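PDB 2D4E: 5-carboxymethyl-2-hydroxymuconate semialdehyde dehydrogenase from Thermus thermophilus, which probably oxidises 5-carboxymethyl-2-hydroxymuconate semialdehyde to the corresponding acid, using NAD as the electron acceptor. Local coordinates for residues A72-E75 / A76-W80; M258-A261 / A262-L265. One frame throughout, in Å; residues are numbered along the deposited sequence.

Both contacts are local ones at the ends of helices in an aldehyde dehydrogenase chain, and contact 1 comes first in sequence. Contact 1 (72-75 with 76-80) is the last part of helix 63-80. Contact 2 (258-261 with 262-265) closes helix 251-261 and leads towards strand 267-271. Their centres lie about 22 Å apart, and their nearest atoms are about 12 Å apart, so they do not touch. Each borders the same five-stranded parallel sheet, near its two outermost strands as counted within this chain: A72 and A73 meet strand 222-224, while contact 2 precedes strand 267-271. Contact 2 also meets a second subunit, whereas no other chain of the assembly touches contact 1.

Contact 1: A72-E75 / A76-W80; sequences AAHE and AFQRW
E75 and R79 form an i to i+4 salt bridge along the last turns of helix 63-80. The grip is end-on and twofold: R79 NH1 meets E75 OE1 at 3.0 Å, and R79 NH2 meets E75 OE2 at 3.0 Å. The second bond is the straighter, at 166°. NH2 comes to OE2 on the syn side, tilted a little from the carboxylate plane, while OE2 lies in the guanidinium plane. NH1 comes from above the carboxylate plane; the two flat groups are turned 42° against each other. A bend at chi2 (-84°) in E75 and another at chi3 in R79 bring the charged ends together.

One residue earlier, the Q78 side chain folds back to the helix backbone. Its NE2 donates to H74 O at 2.8 Å, and this acceptor lies in the Q78 amide plane. H74 O also takes a weak bond from F77 N. The same NE2 lies over one face of the H74 imidazole, towards the rim.

On another side the helix meets the rest of the chain: A72 and A73 pack on N223 of strand 222-224, and W80 packs on L217 and V221. Within the turn, A76 N donates to A72 O at 3.0 Å.

Contact 2: M258-A261 / A262-L265; sequences MRNA and ADHL
N260 and D263 approach each other at about a right angle where helix 251-261 ends in a Schellman motif. Their amide and carboxylate planes are 65° apart. With CG beside the backbone N (chi1 -62°), the D263 carboxylate lies next to the last helical turn, OD2 3.3 Å from N260 O. Its other oxygen, OD1, forms a salt bridge with R259 of the second subunit. R259 here pairs in the same way with D263 of the second subunit, so the helix end contributes two reciprocal ion pairs to the interface.

The backbone carries the cap. L265, with positive phi, is the C-prime residue, and its N donates to A262 O at 3.1 Å. K266 N turns back to A261 O. H264 N also reaches A261 O, at 3.2 Å and from above the carbonyl plane. A262 N makes weak bonds to M258 O and R259 O.

N260 packs on V237 and A238 of helix 229-238, and its side chain is about 6 Å from the bound NAD. A water bridges the turn: it donates to N260 O at 3.0 Å and lies in the H264 ring plane, 3.1 Å from ND1.

Contact 1: A72-E75 / A76-W80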
ATOM      1  N   ALA C  72       7.728  21.498  28.758  1.00 21.55           N
ATOM      2  CA  ALA C  72       7.768  20.135  29.267  1.00 20.37           C
ATOM      3  C   ALA C  72       7.614  19.125  28.128  1.00 21.48           C
ATOM      4  O   ALA C  72       8.355  18.142  28.051  1.00 24.14           O
ATOM      5  CB  ALA C  72       6.669  19.930  30.319  1.00 20.58           C
ATOM      6  N   ALA C  73       6.654  19.369  27.241  1.00 20.59           N
ATOM      7  CA  ALA C  73       6.421  18.467  26.116  1.00 20.08           C
ATOM      8  C   ALA C  73       7.649  18.459  25.217  1.00 21.50           C
ATOM      9  O   ALA C  73       8.077  17.407  24.741  1.00 21.18           O
ATOM     10  CB  ALA C  73       5.197  18.915  25.322  1.00 13.47           C
ATOM     11  N   HIS C  74       8.211  19.640  24.988  1.00 24.43           N
ATOM     12  CA  HIS C  74       9.387  19.772  24.140  1.00 28.07           C
ATOM     13  C   HIS C  74      10.585  19.036  24.730  1.00 27.47           C
ATOM     14  O   HIS C  74      11.241  18.250  24.048  1.00 24.02           O
ATOM     15  CB  HIS C  74       9.746  21.248  23.951  1.00 28.49           C
ATOM     16  CG  HIS C  74      11.032  21.464  23.217  1.00 31.31           C
ATOM     17  ND1 HIS C  74      11.149  21.296  21.853  1.00 33.69           N
ATOM     18  CD2 HIS C  74      12.267  21.800  23.661  1.00 34.51           C
ATOM     19  CE1 HIS C  74      12.399  21.521  21.489  1.00 35.88           C
ATOM     20  NE2 HIS C  74      13.098  21.828  22.567  1.00 35.58           N
ATOM     21  N   GLU C  75      10.864  19.292  26.001  1.00 27.07           N
ATOM     22  CA  GLU C  75      11.993  18.664  26.667  1.00 28.41           C
ATOM     23  C   GLU C  75      11.879  17.148  26.671  1.00 28.19           C
ATOM     24  O   GLU C  75      12.875  16.454  26.485  1.00 28.50           O
ATOM     25  CB  GLU C  75      12.119  19.180  28.105  1.00 32.87           C
ATOM     26  CG  GLU C  75      13.426  18.793  28.799  1.00 42.25           C
ATOM     27  CD  GLU C  75      13.403  17.402  29.417  1.00 47.45           C
ATOM     28  OE1 GLU C  75      14.485  16.920  29.827  1.00 52.80           O
ATOM     29  OE2 GLU C  75      12.314  16.794  29.509  1.00 50.34           O
ATOM     30  N   ALA C  76      10.664  16.638  26.867  1.00 24.15           N
ATOM     31  CA  ALA C  76      10.426  15.196  26.901  1.00 20.96           C
ATOM     32  C   ALA C  76      10.365  14.525  25.520  1.00 19.66           C
ATOM     33  O   ALA C  76      10.524  13.308  25.410  1.00 20.89           O
ATOM     34  CB  ALA C  76       9.142  14.905  27.674  1.00 18.83           C
ATOM     35  N   PHE C  77      10.127  15.310  24.475  1.00 20.22           N
ATOM     36  CA  PHE C  77      10.039  14.769  23.117  1.00 23.02           C
ATOM     37  C   PHE C  77      11.307  14.020  22.717  1.00 23.45           C
ATOM     38  O   PHE C  77      11.246  12.976  22.073  1.00 24.01           O
ATOM     39  CB  PHE C  77       9.789  15.896  22.107  1.00 20.15           C
ATOM     40  CG  PHE C  77       9.666  15.420  20.679  1.00 23.12           C
ATOM     41  CD1 PHE C  77       8.589  14.626  20.285  1.00 20.64           C
ATOM     42  CD2 PHE C  77      10.615  15.781  19.729  1.00 20.66           C
ATOM     43  CE1 PHE C  77       8.456  14.202  18.969  1.00 17.33           C
ATOM     44  CE2 PHE C  77      10.494  15.362  18.406  1.00 19.94           C
ATOM     45  CZ  PHE C  77       9.411  14.571  18.024  1.00 22.86           C
ATOM     46  N   GLN C  78      12.455  14.565  23.100  1.00 27.64           N
ATOM     47  CA  GLN C  78      13.739  13.963  22.769  1.00 30.86           C
ATOM     48  C   GLN C  78      13.798  12.489  23.166  1.00 30.41           C
ATOM     49  O   GLN C  78      14.154  11.644  22.349  1.00 32.51           O
ATOM     50  CB  GLN C  78      14.868  14.736  23.458  1.00 38.12           C
ATOM     51  CG  GLN C  78      14.630  16.251  23.553  1.00 47.90           C
ATOM     52  CD  GLN C  78      14.280  16.891  22.213  1.00 56.53           C
ATOM     53  OE1 GLN C  78      15.039  16.796  21.242  1.00 57.81           O
ATOM     54  NE2 GLN C  78      13.128  17.550  22.158  1.00 54.66           N
ATOM     55  N   ARG C  79      13.436  12.183  24.412  1.00 23.75           N
ATOM     56  CA  ARG C  79      13.466  10.807  24.911  1.00 25.90           C
ATOM     57  C   ARG C  79      12.253   9.969  24.501  1.00 28.95           C
ATOM     58  O   ARG C  79      12.387   8.785  24.188  1.00 27.55           O
ATOM     59  CB  ARG C  79      13.555  10.788  26.441  1.00 27.65           C
ATOM     60  CG  ARG C  79      14.822  11.384  27.034  1.00 39.32           C
ATOM     61  CD  ARG C  79      14.781  11.290  28.562  1.00 47.16           C
ATOM     62  NE  ARG C  79      13.609  11.963  29.125  1.00 49.11           N
ATOM     63  CZ  ARG C  79      13.466  13.285  29.213  1.00 52.64           C
ATOM     64  NH1 ARG C  79      14.427  14.092  28.778  1.00 53.20           N
ATOM     65  NH2 ARG C  79      12.354  13.803  29.729  1.00 53.03           N
ATOM     66  N   TRP C  80      11.070  10.574  24.523  1.00 23.38           N
ATOM     67  CA  TRP C  80       9.851   9.852  24.173  1.00 23.54           C
ATOM     68  C   TRP C  80       9.843   9.371  22.726  1.00 17.56           C
ATOM     69  O   TRP C  80       9.475   8.231  22.448  1.00 19.03           O
ATOM     70  CB  TRP C  80       8.621  10.726  24.440  1.00 21.24           C
ATOM     71  CG  TRP C  80       7.317  10.045  24.134  1.00 21.93           C
ATOM     72  CD1 TRP C  80       6.448  10.353  23.125  1.00 23.02           C
ATOM     73  CD2 TRP C  80       6.730   8.951  24.848  1.00 22.62           C
ATOM     74  NE1 TRP C  80       5.351   9.519  23.168  1.00 20.84           N
ATOM     75  CE2 TRP C  80       5.499   8.649  24.216  1.00 21.11           C
ATOM     76  CE3 TRP C  80       7.123   8.193  25.963  1.00 17.76           C
ATOM     77  CZ2 TRP C  80       4.656   7.624  24.662  1.00 17.96           C
ATOM     78  CZ3 TRP C  80       6.284   7.173  26.408  1.00 21.69           C
ATOM     79  CH2 TRP C  80       5.062   6.899  25.755  1.00 17.31           C
TER

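Contact 2: M258-A261 / A262-L265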
ATOM      1  N   MET C 258      -6.045  28.909  12.654  1.00 21.42           N
ATOM      2  CA  MET C 258      -5.130  28.837  11.522  1.00 20.87           C
ATOM      3  C   MET C 258      -4.387  30.156  11.358  1.00 20.40           C
ATOM      4  O   MET C 258      -3.182  30.174  11.109  1.00 19.65           O
ATOM      5  CB  MET C 258      -5.895  28.506  10.235  1.00 17.49           C
ATOM      6  CG  MET C 258      -4.996  28.312   9.026  1.00 15.95           C
ATOM      7  SD  MET C 258      -5.881  27.746   7.560  1.00 26.57           S
ATOM      8  CE  MET C 258      -4.605  27.937   6.300  1.00 20.49           C
ATOM      9  N   ARG C 259      -5.114  31.258  11.506  1.00 22.81           N
ATOM     10  CA  ARG C 259      -4.527  32.588  11.372  1.00 25.23           C
ATOM     11  C   ARG C 259      -3.403  32.782  12.385  1.00 24.65           C
ATOM     12  O   ARG C 259      -2.332  33.287  12.052  1.00 25.00           O
ATOM     13  CB  ARG C 259      -5.609  33.652  11.579  1.00 24.88           C
ATOM     14  CG  ARG C 259      -5.206  35.063  11.172  1.00 35.10           C
ATOM     15  CD  ARG C 259      -6.396  36.022  11.261  1.00 31.13           C
ATOM     16  NE  ARG C 259      -7.485  35.630  10.366  1.00 39.99           N
ATOM     17  CZ  ARG C 259      -8.715  35.302  10.762  1.00 40.37           C
ATOM     18  NH1 ARG C 259      -9.039  35.311  12.051  1.00 35.31           N
ATOM     19  NH2 ARG C 259      -9.629  34.961   9.861  1.00 38.98           N
ATOM     20  N   ASN C 260      -3.660  32.363  13.620  1.00 21.62           N
ATOM     21  CA  ASN C 260      -2.701  32.469  14.710  1.00 23.23           C
ATOM     22  C   ASN C 260      -1.537  31.492  14.505  1.00 22.20           C
ATOM     23  O   ASN C 260      -0.387  31.793  14.829  1.00 21.96           O
ATOM     24  CB  ASN C 260      -3.427  32.178  16.034  1.00 30.03           C
ATOM     25  CG  ASN C 260      -2.521  32.292  17.254  1.00 38.19           C
ATOM     26  OD1 ASN C 260      -2.936  31.982  18.381  1.00 35.00           O
ATOM     27  ND2 ASN C 260      -1.288  32.736  17.042  1.00 36.41           N
ATOM     28  N   ALA C 261      -1.840  30.326  13.952  1.00 22.37           N
ATOM     29  CA  ALA C 261      -0.834  29.297  13.717  1.00 22.91           C
ATOM     30  C   ALA C 261       0.167  29.656  12.616  1.00 23.32           C
ATOM     31  O   ALA C 261       1.270  29.104  12.560  1.00 22.86           O
ATOM     32  CB  ALA C 261      -1.524  27.980  13.379  1.00 23.49           C
ATOM     33  N   ALA C 262      -0.216  30.583  11.747  1.00 19.88           N
ATOM     34  CA  ALA C 262       0.641  30.986  10.636  1.00 24.31           C
ATOM     35  C   ALA C 262       2.000  31.550  11.045  1.00 25.62           C
ATOM     36  O   ALA C 262       2.977  31.404  10.313  1.00 23.98           O
ATOM     37  CB  ALA C 262      -0.093  31.999   9.756  1.00 20.63           C
ATOM     38  N   ASP C 263       2.070  32.188  12.208  1.00 21.74           N
ATOM     39  CA  ASP C 263       3.326  32.777  12.662  1.00 25.27           C
ATOM     40  C   ASP C 263       4.459  31.764  12.822  1.00 28.20           C
ATOM     41  O   ASP C 263       5.635  32.117  12.722  1.00 31.31           O
ATOM     42  CB  ASP C 263       3.111  33.528  13.981  1.00 33.21           C
ATOM     43  CG  ASP C 263       2.127  34.683  13.843  1.00 37.95           C
ATOM     44  OD1 ASP C 263       2.315  35.531  12.944  1.00 44.18           O
ATOM     45  OD2 ASP C 263       1.166  34.750  14.635  1.00 50.93           O
ATOM     46  N   HIS C 264       4.108  30.506  13.063  1.00 25.22           N
ATOM     47  CA  HIS C 264       5.113  29.466  13.233  1.00 21.44           C
ATOM     48  C   HIS C 264       4.907  28.330  12.232  1.00 19.96           C
ATOM     49  O   HIS C 264       5.441  27.237  12.374  1.00 19.93           O
ATOM     50  CB  HIS C 264       5.005  28.928  14.661  1.00 23.86           C
ATOM     51  CG  HIS C 264       5.475  29.981  15.632  1.00 27.63           C
ATOM     52  ND1 HIS C 264       4.638  30.676  16.439  1.00 34.22           N
ATOM     53  CD2 HIS C 264       6.784  30.414  15.869  1.00 27.76           C
ATOM     54  CE1 HIS C 264       5.425  31.508  17.149  1.00 31.50           C
ATOM     55  NE2 HIS C 264       6.714  31.373  16.829  1.00 33.57           N
ATOM     56  N   LEU C 265       4.113  28.604  11.200  1.00 20.96           N
ATOM     57  CA  LEU C 265       3.817  27.619  10.165  1.00 22.95           C
ATOM     58  C   LEU C 265       3.494  26.264  10.787  1.00 26.55           C
ATOM     59  O   LEU C 265       4.058  25.240  10.401  1.00 27.02           O
ATOM     60  CB  LEU C 265       5.011  27.490   9.216  1.00 22.73           C
ATOM     61  CG  LEU C 265       5.297  28.738   8.375  1.00 28.88           C
ATOM     62  CD1 LEU C 265       6.641  28.605   7.684  1.00 27.70           C
ATOM     63  CD2 LEU C 265       4.180  28.935   7.359  1.00 25.66           C
TER
HETATM   64  O   HOH W   1       1.588  29.952  16.131  1.00 23.24           O